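Local structure of AvrRpt2 (Erwinia amylovora, 6HQZ) at residues L28-P36 with R60-A68; F78-L86 with L109-I119. The protein is a type III secreted effector and C70-family cysteine protease with a papain-like fold, linked to the resistance that an apple relative mounts against fire blight. One frame throughout, in Å; residues are numbered along the deposited sequence.

Interaction 1 of 2, residues L28-P36 with R60-A68; sequences LGHSISSGP and RLMRNENLA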
ATOM      1  N   LEU A  28      -7.293  14.431  -8.165  1.00 31.54           N
ATOM      2  CA  LEU A  28      -7.143  13.009  -8.552  1.00 33.98           C
ATOM      3  C   LEU A  28      -6.593  12.812  -9.998  1.00 36.24           C
ATOM      4  O   LEU A  28      -6.463  11.660 -10.450  1.00 36.57           O
ATOM      5  CB  LEU A  28      -8.457  12.251  -8.399  1.00 33.67           C
ATOM      6  CG  LEU A  28      -8.617  11.408  -7.133  1.00 32.96           C
ATOM      7  CD1 LEU A  28      -8.390  12.118  -5.791  1.00 31.18           C
ATOM      8  CD2 LEU A  28      -9.965  10.719  -7.145  1.00 33.66           C
ATOM      9  N   GLY A  29      -6.394  13.914 -10.721  1.00 37.21           N
ATOM     10  CA  GLY A  29      -5.903  13.935 -12.120  1.00 40.98           C
ATOM     11  C   GLY A  29      -6.980  14.075 -13.208  1.00 42.78           C
ATOM     12  O   GLY A  29      -6.645  14.101 -14.369  1.00 43.96           O
ATOM     13  N   HIS A  30      -8.258  14.187 -12.841  1.00 41.29           N
ATOM     14  CA  HIS A  30      -9.381  14.245 -13.809  1.00 42.54           C
ATOM     15  C   HIS A  30      -9.838  15.678 -14.072  1.00 43.74           C
ATOM     16  O   HIS A  30      -9.776  16.553 -13.189  1.00 40.93           O
ATOM     17  CB  HIS A  30     -10.586  13.441 -13.263  1.00 41.20           C
ATOM     18  CG  HIS A  30     -10.329  11.969 -13.138  1.00 40.04           C
ATOM     19  ND1 HIS A  30     -11.013  11.025 -13.881  1.00 41.25           N
ATOM     20  CD2 HIS A  30      -9.436  11.289 -12.390  1.00 38.92           C
ATOM     21  CE1 HIS A  30     -10.545   9.823 -13.596  1.00 41.34           C
ATOM     22  NE2 HIS A  30      -9.579   9.954 -12.705  1.00 40.54           N
ATOM     23  N   SER A  31     -10.293  15.921 -15.296  1.00 47.78           N
ATOM     24  CA  SER A  31     -11.007  17.132 -15.664  1.00 49.96           C
ATOM     25  C   SER A  31     -12.388  16.696 -16.022  1.00 51.41           C
ATOM     26  O   SER A  31     -12.624  16.089 -17.052  1.00 53.37           O
ATOM     27  CB  SER A  31     -10.367  17.819 -16.858  1.00 54.00           C
ATOM     28  OG  SER A  31      -9.209  18.466 -16.408  1.00 54.80           O
ATOM     29  N   ILE A  32     -13.311  17.005 -15.149  1.00 50.92           N
ATOM     30  CA  ILE A  32     -14.655  16.545 -15.291  1.00 52.88           C
ATOM     31  C   ILE A  32     -15.514  17.795 -15.264  1.00 55.52           C
ATOM     32  O   ILE A  32     -15.562  18.521 -14.246  1.00 54.53           O
ATOM     33  CB  ILE A  32     -15.063  15.578 -14.161  1.00 49.91           C
ATOM     34  CG1 ILE A  32     -13.978  14.497 -13.920  1.00 49.44           C
ATOM     35  CG2 ILE A  32     -16.424  14.971 -14.482  1.00 51.27           C
ATOM     36  CD1 ILE A  32     -14.289  13.461 -12.848  1.00 47.34           C
ATOM     37  N   SER A  33     -16.240  17.983 -16.356  1.00 59.13           N
ATOM     38  CA  SER A  33     -17.027  19.173 -16.592  1.00 62.00           C
ATOM     39  C   SER A  33     -18.391  19.222 -15.885  1.00 61.94           C
ATOM     40  O   SER A  33     -19.079  20.237 -16.020  1.00 65.87           O
ATOM     41  CB  SER A  33     -17.297  19.271 -18.080  1.00 65.86           C
ATOM     42  OG  SER A  33     -18.314  18.347 -18.420  1.00 68.22           O
ATOM     43  N   SER A  34     -18.815  18.135 -15.217  1.00 59.43           N
ATOM     44  CA  SER A  34     -20.111  18.094 -14.535  1.00 57.50           C
ATOM     45  C   SER A  34     -20.050  17.207 -13.297  1.00 54.27           C
ATOM     46  O   SER A  34     -19.129  16.430 -13.103  1.00 51.75           O
ATOM     47  CB  SER A  34     -21.210  17.621 -15.487  1.00 61.71           C
ATOM     48  OG  SER A  34     -21.021  16.269 -15.851  1.00 62.04           O
ATOM     49  N   GLY A  35     -21.043  17.334 -12.439  1.00 52.32           N
ATOM     50  CA  GLY A  35     -20.977  16.693 -11.145  1.00 49.08           C
ATOM     51  C   GLY A  35     -22.356  16.307 -10.722  1.00 49.38           C
ATOM     52  O   GLY A  35     -23.322  16.511 -11.455  1.00 53.28           O
ATOM     53  N   PRO A  36     -22.466  15.762  -9.527  1.00 47.91           N
ATOM     54  CA  PRO A  36     -23.763  15.385  -9.022  1.00 50.06           C
ATOM     55  C   PRO A  36     -24.727  16.564  -9.091  1.00 53.29           C
ATOM     56  O   PRO A  36     -24.351  17.729  -8.845  1.00 53.27           O
ATOM     57  CB  PRO A  36     -23.462  14.976  -7.602  1.00 47.34           C
ATOM     58  CG  PRO A  36     -22.016  14.518  -7.674  1.00 45.71           C
ATOM     59  CD  PRO A  36     -21.413  15.566  -8.524  1.00 45.75           C
ATOM     60  N   ARG A  60     -23.223   6.504 -12.905  1.00 49.88           N
ATOM     61  CA  ARG A  60     -23.034   7.017 -14.265  1.00 52.64           C
ATOM     62  C   ARG A  60     -21.754   7.867 -14.411  1.00 51.23           C
ATOM     63  O   ARG A  60     -20.962   7.669 -15.344  1.00 52.90           O
ATOM     64  CB  ARG A  60     -24.237   7.839 -14.696  1.00 54.63           C
ATOM     65  CG  ARG A  60     -24.136   8.337 -16.133  1.00 58.52           C
ATOM     66  CD  ARG A  60     -24.902   9.617 -16.334  1.00 59.99           C
ATOM     67  NE  ARG A  60     -26.326   9.341 -16.421  1.00 63.06           N
ATOM     68  CZ  ARG A  60     -27.218  10.125 -17.046  1.00 67.53           C
ATOM     69  NH1 ARG A  60     -26.848  11.280 -17.620  1.00 68.53           N
ATOM     70  NH2 ARG A  60     -28.507   9.766 -17.099  1.00 69.74           N
ATOM     71  N   LEU A  61     -21.577   8.833 -13.529  1.00 48.66           N
ATOM     72  CA  LEU A  61     -20.351   9.651 -13.521  1.00 47.99           C
ATOM     73  C   LEU A  61     -19.106   8.802 -13.435  1.00 46.76           C
ATOM     74  O   LEU A  61     -18.164   8.992 -14.210  1.00 48.18           O
ATOM     75  CB  LEU A  61     -20.353  10.675 -12.369  1.00 46.60           C
ATOM     76  CG  LEU A  61     -20.925  12.052 -12.674  1.00 49.18           C
ATOM     77  CD1 LEU A  61     -21.381  12.767 -11.399  1.00 48.08           C
ATOM     78  CD2 LEU A  61     -19.908  12.897 -13.421  1.00 50.20           C
ATOM     79  N   MET A  62     -19.115   7.851 -12.494  1.00 45.20           N
ATOM     80  CA  MET A  62     -18.002   6.919 -12.290  1.00 45.50           C
ATOM     81  C   MET A  62     -17.658   6.151 -13.599  1.00 49.69           C
ATOM     82  O   MET A  62     -16.480   6.125 -14.026  1.00 50.62           O
ATOM     83  CB  MET A  62     -18.324   5.963 -11.120  1.00 44.11           C
ATOM     84  CG  MET A  62     -18.307   6.616  -9.754  1.00 42.64           C
ATOM     85  SD  MET A  62     -19.175   5.666  -8.485  1.00 42.57           S
ATOM     86  CE  MET A  62     -18.235   4.122  -8.533  1.00 42.56           C
ATOM     87  N   ARG A  63     -18.681   5.587 -14.247  1.00 51.63           N
ATOM     88  CA  ARG A  63     -18.525   4.888 -15.519  1.00 55.43           C
ATOM     89  C   ARG A  63     -17.913   5.818 -16.558  1.00 56.73           C
ATOM     90  O   ARG A  63     -16.961   5.457 -17.222  1.00 58.90           O
ATOM     91  CB  ARG A  63     -19.884   4.384 -15.994  1.00 58.99           C
ATOM     92  CG  ARG A  63     -19.920   3.577 -17.297  1.00 64.62           C
ATOM     93  CD  ARG A  63     -21.302   2.966 -17.621  1.00 68.16           C
ATOM     94  NE  ARG A  63     -21.865   2.476 -16.371  1.00 67.74           N
ATOM     95  CZ  ARG A  63     -22.825   3.060 -15.624  1.00 66.32           C
ATOM     96  NH1 ARG A  63     -23.488   4.139 -16.051  1.00 67.74           N
ATOM     97  NH2 ARG A  63     -23.175   2.494 -14.461  1.00 61.74           N
ATOM     98  N   ASN A  64     -18.455   7.024 -16.666  1.00 56.28           N
ATOM     99  CA  ASN A  64     -18.033   8.008 -17.667  1.00 57.67           C
ATOM    100  C   ASN A  64     -16.682   8.635 -17.480  1.00 55.72           C
ATOM    101  O   ASN A  64     -16.092   9.048 -18.487  1.00 57.98           O
ATOM    102  CB  ASN A  64     -19.072   9.127 -17.798  1.00 58.32           C
ATOM    103  CG  ASN A  64     -20.324   8.641 -18.495  1.00 61.73           C
ATOM    104  OD1 ASN A  64     -20.358   7.513 -18.949  1.00 63.83           O
ATOM    105  ND2 ASN A  64     -21.353   9.471 -18.575  1.00 63.34           N
ATOM    106  N   GLU A  65     -16.195   8.709 -16.241  1.00 51.50           N
ATOM    107  CA  GLU A  65     -14.953   9.402 -15.951  1.00 50.04           C
ATOM    108  C   GLU A  65     -13.914   8.531 -15.324  1.00 47.95           C
ATOM    109  O   GLU A  65     -12.975   9.061 -14.771  1.00 47.25           O
ATOM    110  CB  GLU A  65     -15.207  10.553 -14.991  1.00 47.96           C
ATOM    111  CG  GLU A  65     -16.297  11.497 -15.428  1.00 49.86           C
ATOM    112  CD  GLU A  65     -15.964  12.200 -16.717  1.00 53.46           C
ATOM    113  OE1 GLU A  65     -14.764  12.320 -17.077  1.00 54.06           O
ATOM    114  OE2 GLU A  65     -16.916  12.645 -17.361  1.00 55.93           O
ATOM    115  N   ASN A  66     -14.095   7.217 -15.373  1.00 48.11           N
ATOM    116  CA  ASN A  66     -13.108   6.268 -14.871  1.00 48.03           C
ATOM    117  C   ASN A  66     -12.724   6.511 -13.416  1.00 44.01           C
ATOM    118  O   ASN A  66     -11.547   6.652 -13.040  1.00 43.34           O
ATOM    119  CB  ASN A  66     -11.896   6.268 -15.780  1.00 49.96           C
ATOM    120  CG  ASN A  66     -12.287   6.070 -17.226  1.00 55.30           C
ATOM    121  OD1 ASN A  66     -12.120   6.959 -18.044  1.00 57.52           O
ATOM    122  ND2 ASN A  66     -12.857   4.901 -17.538  1.00 56.62           N
ATOM    123  N   LEU A  67     -13.756   6.578 -12.597  1.00 42.44           N
ATOM    124  CA  LEU A  67     -13.599   6.602 -11.153  1.00 39.23           C
ATOM    125  C   LEU A  67     -14.213   5.303 -10.626  1.00 38.61           C
ATOM    126  O   LEU A  67     -15.054   4.686 -11.278  1.00 39.71           O
ATOM    127  CB  LEU A  67     -14.297   7.810 -10.566  1.00 38.23           C
ATOM    128  CG  LEU A  67     -13.859   9.237 -10.917  1.00 39.38           C
ATOM    129  CD1 LEU A  67     -14.898  10.176 -10.319  1.00 38.77           C
ATOM    130  CD2 LEU A  67     -12.523   9.603 -10.290  1.00 38.63           C
ATOM    131  N   ALA A  68     -13.716   4.857  -9.491  1.00 36.61           N
ATOM    132  CA  ALA A  68     -14.219   3.706  -8.787  1.00 36.54           C
ATOM    133  C   ALA A  68     -14.232   3.935  -7.285  1.00 33.42           C
ATOM    134  O   ALA A  68     -13.538   4.814  -6.754  1.00 32.61           O
ATOM    135  CB  ALA A  68     -13.371   2.486  -9.088  1.00 39.23           C
TER
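L67 sets its CD2 methyl over one face of the H30 imidazole, 3.9 Å from the ring centroid and only 13° off the ring normal, which is a CH-pi contact rather than a graze along the rim. The two side chains run past each other in opposite directions. The ring is also anchored by a hydrogen bond between its NE2 and S152 OG on strand 149-152, so this pairing ties the loop to the sheet. The other methyl of L67, CD1, meets I32 CD1 at 4.2 Å.

I32 and E65 pack more closely. With chi1 at -47°, CG2 of I32 stands anti to the backbone N, which carries this methyl onto the aliphatic stem of E65. CG2 lies 3.6 Å from E65 CG, and I32 CD1 stands 3.7 Å from E65 CB. The bend of E65 at chi2 folds its carboxylate back over the same methyl, CD to CG2 3.6 Å. I32 also touches T25 of helix 19-27.

The packing stays close toward P36, where L61 divides its branches: CD1 touches the G35-P36 peptide at 3.7 Å from P36 N, while CD2 approaches the backbone oxygen of S34, which already accepts from W21 NE1. The loose side faces solvent, where exposed S31 and the side chain of S34 contribute little. No hydrogen bond joins the two segments, which are held by van der Waals packing and the CH-pi contact.

Both segments leave a helix here, with G29 and N66 each at positive phi in a Schellman motif. Beyond N66, 60-68 enters strand 67-69, whereas 28-36 remains irregular: a connecting loop packed across a helix-to-strand junction, joining the helical part of a papain-like protease to its antiparallel sheet.

Interaction 2 of 2, residues F78-L86 with L109-I119; sequences FSANELGNL and LTGIDKPNDAI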
ATOM      1  N   PHE A  78     -11.932   1.722   9.545  1.00 31.24           N
ATOM      2  CA  PHE A  78     -10.666   1.429   8.899  1.00 31.91           C
ATOM      3  C   PHE A  78      -9.534   1.514   9.899  1.00 32.98           C
ATOM      4  O   PHE A  78      -9.511   2.384  10.789  1.00 32.97           O
ATOM      5  CB  PHE A  78     -10.350   2.438   7.771  1.00 30.77           C
ATOM      6  CG  PHE A  78     -11.183   2.279   6.550  1.00 28.83           C
ATOM      7  CD1 PHE A  78     -10.906   1.320   5.646  1.00 31.07           C
ATOM      8  CD2 PHE A  78     -12.254   3.125   6.306  1.00 28.13           C
ATOM      9  CE1 PHE A  78     -11.688   1.146   4.531  1.00 30.97           C
ATOM     10  CE2 PHE A  78     -13.043   2.969   5.203  1.00 26.86           C
ATOM     11  CZ  PHE A  78     -12.735   2.026   4.291  1.00 29.95           C
ATOM     12  N   SER A  79      -8.522   0.681   9.676  1.00 33.79           N
ATOM     13  CA  SER A  79      -7.261   0.835  10.376  1.00 34.65           C
ATOM     14  C   SER A  79      -6.337   1.760   9.583  1.00 33.50           C
ATOM     15  O   SER A  79      -6.470   1.931   8.344  1.00 31.92           O
ATOM     16  CB  SER A  79      -6.602  -0.516  10.570  1.00 36.34           C
ATOM     17  OG  SER A  79      -6.345  -1.091   9.305  1.00 37.15           O
ATOM     18  N   ALA A  80      -5.387   2.343  10.309  1.00 35.24           N
ATOM     19  CA  ALA A  80      -4.245   3.045   9.690  1.00 34.71           C
ATOM     20  C   ALA A  80      -3.607   2.199   8.599  1.00 36.50           C
ATOM     21  O   ALA A  80      -3.421   2.700   7.480  1.00 37.04           O
ATOM     22  CB  ALA A  80      -3.202   3.447  10.748  1.00 36.43           C
ATOM     23  N   ASN A  81      -3.289   0.937   8.887  1.00 37.51           N
ATOM     24  CA  ASN A  81      -2.667   0.097   7.860  1.00 39.78           C
ATOM     25  C   ASN A  81      -3.578  -0.109   6.647  1.00 38.34           C
ATOM     26  O   ASN A  81      -3.117  -0.074   5.512  1.00 37.74           O
ATOM     27  CB  ASN A  81      -2.261  -1.277   8.400  1.00 42.55           C
ATOM     28  CG  ASN A  81      -1.069  -1.218   9.322  1.00 45.52           C
ATOM     29  OD1 ASN A  81      -0.273  -0.283   9.292  1.00 47.31           O
ATOM     30  ND2 ASN A  81      -0.952  -2.205  10.158  1.00 47.02           N
ATOM     31  N   GLU A  82      -4.867  -0.351   6.879  1.00 38.15           N
ATOM     32  CA  GLU A  82      -5.743  -0.603   5.734  1.00 37.81           C
ATOM     33  C   GLU A  82      -5.910   0.602   4.835  1.00 35.38           C
ATOM     34  O   GLU A  82      -5.872   0.471   3.624  1.00 35.55           O
ATOM     35  CB  GLU A  82      -7.126  -1.142   6.131  1.00 40.51           C
ATOM     36  CG  GLU A  82      -7.978  -1.534   4.921  1.00 41.62           C
ATOM     37  CD  GLU A  82      -7.294  -2.383   3.804  1.00 46.20           C
ATOM     38  OE1 GLU A  82      -6.374  -3.289   4.019  1.00 49.48           O
ATOM     39  OE2 GLU A  82      -7.766  -2.199   2.662  1.00 46.94           O
ATOM     40  N   LEU A  83      -6.109   1.774   5.406  1.00 32.76           N
ATOM     41  CA  LEU A  83      -6.090   2.989   4.550  1.00 31.74           C
ATOM     42  C   LEU A  83      -4.775   3.153   3.727  1.00 32.07           C
ATOM     43  O   LEU A  83      -4.791   3.552   2.566  1.00 31.56           O
ATOM     44  CB  LEU A  83      -6.334   4.228   5.369  1.00 29.51           C
ATOM     45  CG  LEU A  83      -7.803   4.312   5.859  1.00 28.88           C
ATOM     46  CD1 LEU A  83      -7.933   5.467   6.862  1.00 28.44           C
ATOM     47  CD2 LEU A  83      -8.776   4.447   4.701  1.00 27.75           C
ATOM     48  N   GLY A  84      -3.647   2.853   4.357  1.00 34.57           N
ATOM     49  CA  GLY A  84      -2.348   2.913   3.674  1.00 35.09           C
ATOM     50  C   GLY A  84      -2.278   1.942   2.509  1.00 36.97           C
ATOM     51  O   GLY A  84      -1.842   2.281   1.393  1.00 35.86           O
ATOM     52  N   ASN A  85      -2.731   0.721   2.771  1.00 36.87           N
ATOM     53  CA  ASN A  85      -2.809  -0.259   1.723  1.00 39.99           C
ATOM     54  C   ASN A  85      -3.661   0.303   0.567  1.00 37.84           C
ATOM     55  O   ASN A  85      -3.248   0.227  -0.573  1.00 37.44           O
ATOM     56  CB  ASN A  85      -3.392  -1.533   2.330  1.00 41.94           C
ATOM     57  CG  ASN A  85      -3.594  -2.647   1.340  1.00 45.74           C
ATOM     58  OD1 ASN A  85      -2.883  -2.779   0.327  1.00 47.05           O
ATOM     59  ND2 ASN A  85      -4.547  -3.533   1.681  1.00 48.02           N
ATOM     60  N   LEU A  86      -4.835   0.875   0.875  1.00 34.97           N
ATOM     61  CA  LEU A  86      -5.727   1.420  -0.153  1.00 34.34           C
ATOM     62  C   LEU A  86      -5.085   2.529  -0.989  1.00 33.59           C
ATOM     63  O   LEU A  86      -5.194   2.522  -2.218  1.00 34.96           O
ATOM     64  CB  LEU A  86      -7.048   1.924   0.463  1.00 32.98           C
ATOM     65  CG  LEU A  86      -8.009   0.775   0.846  1.00 33.96           C
ATOM     66  CD1 LEU A  86      -9.206   1.275   1.657  1.00 33.60           C
ATOM     67  CD2 LEU A  86      -8.507   0.025  -0.389  1.00 35.52           C
ATOM     68  N   LEU A 109      -7.838  12.182   0.527  1.00 23.00           N
ATOM     69  CA  LEU A 109      -6.946  11.390   1.357  1.00 23.28           C
ATOM     70  C   LEU A 109      -5.652  11.172   0.604  1.00 23.92           C
ATOM     71  O   LEU A 109      -5.689  10.683  -0.543  1.00 26.10           O
ATOM     72  CB  LEU A 109      -7.523  10.024   1.665  1.00 22.67           C
ATOM     73  CG  LEU A 109      -6.696   9.171   2.627  1.00 23.36           C
ATOM     74  CD1 LEU A 109      -6.503   9.798   4.027  1.00 22.02           C
ATOM     75  CD2 LEU A 109      -7.401   7.832   2.665  1.00 24.28           C
ATOM     76  N   THR A 110      -4.550  11.501   1.245  1.00 24.61           N
ATOM     77  CA  THR A 110      -3.194  11.349   0.601  1.00 26.78           C
ATOM     78  C   THR A 110      -2.172  10.460   1.333  1.00 28.90           C
ATOM     79  O   THR A 110      -1.171  10.029   0.719  1.00 31.14           O
ATOM     80  CB  THR A 110      -2.516  12.702   0.374  1.00 27.06           C
ATOM     81  OG1 THR A 110      -2.132  13.273   1.661  1.00 26.75           O
ATOM     82  CG2 THR A 110      -3.444  13.605  -0.452  1.00 27.12           C
ATOM     83  N   GLY A 111      -2.306  10.331   2.652  1.00 27.68           N
ATOM     84  CA  GLY A 111      -1.422   9.533   3.410  1.00 28.90           C
ATOM     85  C   GLY A 111      -1.904   9.249   4.802  1.00 28.58           C
ATOM     86  O   GLY A 111      -2.971   9.685   5.192  1.00 28.48           O
ATOM     87  N   ILE A 112      -1.096   8.526   5.556  1.00 31.32           N
ATOM     88  CA  ILE A 112      -1.407   8.136   6.966  1.00 31.76           C
ATOM     89  C   ILE A 112      -0.225   8.494   7.804  1.00 34.63           C
ATOM     90  O   ILE A 112       0.946   8.195   7.440  1.00 34.43           O
ATOM     91  CB  ILE A 112      -1.672   6.618   7.094  1.00 35.05           C
ATOM     92  CG1 ILE A 112      -2.844   6.207   6.185  1.00 33.46           C
ATOM     93  CG2 ILE A 112      -1.938   6.195   8.549  1.00 35.43           C
ATOM     94  CD1 ILE A 112      -4.186   6.891   6.501  1.00 33.10           C
ATOM     95  N   ASP A 113      -0.533   9.121   8.919  1.00 33.26           N
ATOM     96  CA  ASP A 113       0.414   9.365   9.944  1.00 36.13           C
ATOM     97  C   ASP A 113       0.211   8.291  11.031  1.00 37.79           C
ATOM     98  O   ASP A 113      -0.640   8.444  11.916  1.00 37.43           O
ATOM     99  CB  ASP A 113       0.233  10.813  10.451  1.00 34.74           C
ATOM    100  CG  ASP A 113       1.102  11.149  11.668  1.00 37.90           C
ATOM    101  OD1 ASP A 113       1.694  10.241  12.327  1.00 38.97           O
ATOM    102  OD2 ASP A 113       1.184  12.353  11.988  1.00 38.48           O
ATOM    103  N   LYS A 114       1.020   7.221  10.987  1.00 40.67           N
ATOM    104  CA  LYS A 114       0.864   6.133  11.946  1.00 43.59           C
ATOM    105  C   LYS A 114       1.153   6.547  13.370  1.00 43.19           C
ATOM    106  O   LYS A 114       0.360   6.252  14.244  1.00 40.96           O
ATOM    107  CB  LYS A 114       1.769   4.939  11.628  1.00 49.45           C
ATOM    108  CG  LYS A 114       1.198   3.939  10.644  1.00 52.43           C
ATOM    109  CD  LYS A 114       0.243   2.936  11.284  1.00 54.57           C
ATOM    110  CE  LYS A 114       0.896   1.960  12.242  1.00 58.44           C
ATOM    111  NZ  LYS A 114      -0.100   0.909  12.560  1.00 59.65           N
ATOM    112  N   PRO A 115       2.321   7.188  13.616  1.00 44.14           N
ATOM    113  CA  PRO A 115       2.647   7.530  15.018  1.00 45.91           C
ATOM    114  C   PRO A 115       1.561   8.305  15.762  1.00 44.06           C
ATOM    115  O   PRO A 115       1.392   8.098  16.955  1.00 44.85           O
ATOM    116  CB  PRO A 115       3.911   8.408  14.890  1.00 47.96           C
ATOM    117  CG  PRO A 115       4.572   7.933  13.639  1.00 48.19           C
ATOM    118  CD  PRO A 115       3.465   7.472  12.718  1.00 45.78           C
ATOM    119  N   ASN A 116       0.873   9.209  15.057  1.00 41.41           N
ATOM    120  CA  ASN A 116      -0.160  10.047  15.633  1.00 40.24           C
ATOM    121  C   ASN A 116      -1.567   9.551  15.311  1.00 39.04           C
ATOM    122  O   ASN A 116      -2.511  10.227  15.642  1.00 38.73           O
ATOM    123  CB  ASN A 116       0.018  11.488  15.118  1.00 38.91           C
ATOM    124  CG  ASN A 116       1.234  12.159  15.706  1.00 41.63           C
ATOM    125  OD1 ASN A 116       1.412  12.139  16.937  1.00 42.90           O
ATOM    126  ND2 ASN A 116       2.080  12.762  14.857  1.00 40.83           N
ATOM    127  N   ASP A 117      -1.707   8.386  14.673  1.00 38.56           N
ATOM    128  CA  ASP A 117      -3.013   7.790  14.350  1.00 38.68           C
ATOM    129  C   ASP A 117      -3.971   8.801  13.680  1.00 34.29           C
ATOM    130  O   ASP A 117      -5.083   9.084  14.163  1.00 32.75           O
ATOM    131  CB  ASP A 117      -3.613   7.140  15.610  1.00 40.60           C
ATOM    132  CG  ASP A 117      -4.721   6.183  15.302  1.00 42.91           C
ATOM    133  OD1 ASP A 117      -4.611   5.343  14.367  1.00 45.58           O
ATOM    134  OD2 ASP A 117      -5.738   6.255  16.012  1.00 45.07           O
ATOM    135  N   ALA A 118      -3.497   9.321  12.550  1.00 33.11           N
ATOM    136  CA  ALA A 118      -4.177  10.385  11.807  1.00 30.36           C
ATOM    137  C   ALA A 118      -4.070  10.172  10.305  1.00 29.87           C
ATOM    138  O   ALA A 118      -3.137   9.547   9.806  1.00 31.96           O
ATOM    139  CB  ALA A 118      -3.577  11.737  12.185  1.00 31.78           C
ATOM    140  N   ILE A 119      -5.038  10.729   9.578  1.00 27.21           N
ATOM    141  CA  ILE A 119      -5.029  10.722   8.138  1.00 27.52           C
ATOM    142  C   ILE A 119      -4.529  12.057   7.667  1.00 27.22           C
ATOM    143  O   ILE A 119      -4.665  13.044   8.361  1.00 24.89           O
ATOM    144  CB  ILE A 119      -6.399  10.464   7.530  1.00 26.86           C
ATOM    145  CG1 ILE A 119      -7.412  11.560   7.927  1.00 26.73           C
ATOM    146  CG2 ILE A 119      -6.886   9.117   8.047  1.00 28.75           C
ATOM    147  CD1 ILE A 119      -8.520  11.650   6.904  1.00 25.79           C
TER
HETATM  148  O   HOH W   1      -3.043  -0.079  11.460  1.00 39.69           O
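I112 drives its CD1 methyl against L83 CB at 3.6 Å, the two side chains crossing at about a right angle, in the apolar centre of a helix laid across a beta hairpin. Helix 80-86 passes strand 109-113 with axes 7.9 Å apart and N-to-C directions 144° from parallel, a helix packed on the antiparallel sheet, consistent with the papain-like fold.

L83 spreads over three strand residues. Besides I112, its CD1 meets I119 CG2 at 4.0 Å, while its CD2 reaches L109 CD2 and also sits over one face of the F78 ring, offset toward the rim. L134 of helix 134-140 and M149 also touch L83 in this buried cluster. Next to L83, and one turn beyond A80, G84 carries no side chain, and its backbone N can come within 3.9 Å of I112 CG1. I112 has CG1 beside its backbone N (chi1 -59°) and CG2 anti to it, which turns the second methyl to A80 CB.

From A80 the surface becomes polar. K114, bent at chi2 and chi3, curls its chain back so that CD rests 3.5 Å from A80 CB before the amine continues to N81. There NZ gives a weak hydrogen bond to N81 OD1, and another weak one to water 1, which also accepts from N81 N; the grip is therefore loose. On a different face of the helix, N85 packs against C88 of the second subunit, the residue of the interchain disulfide.

The hairpin itself closes with a type I turn, K114 to D117, combined with a G1 bulge, D117 and A118 both facing D113. N116 clamps the D113 carboxylate twice: its backbone N meets OD1 at 3.0 Å, 51° out of the carboxylate plane, and its ND2 approaches OD2 on the syn side, also at 3.0 Å.

Interactions 1 and 2 lie on opposite sides of the chain's centre, their own centres 25 Å apart; their nearest atoms are about 6 Å apart and do not touch. Along the chain they come in series, since 28-36 with 60-68 is complete before 78-86 with 109-119 opens, and helix 80-90 is the next regular element after strand 67-69. Both reach one antiparallel sheet: interaction 1 at one outermost strand, 67-69, and interaction 2 at strands 104-113 and 118-123, which pair with each other beyond strands 149-152 and 93-98. The sheet is therefore the common frame, joined near one edge to the helical part and farther across to helix 80-90, consistent with the two-part build of papain-like proteases.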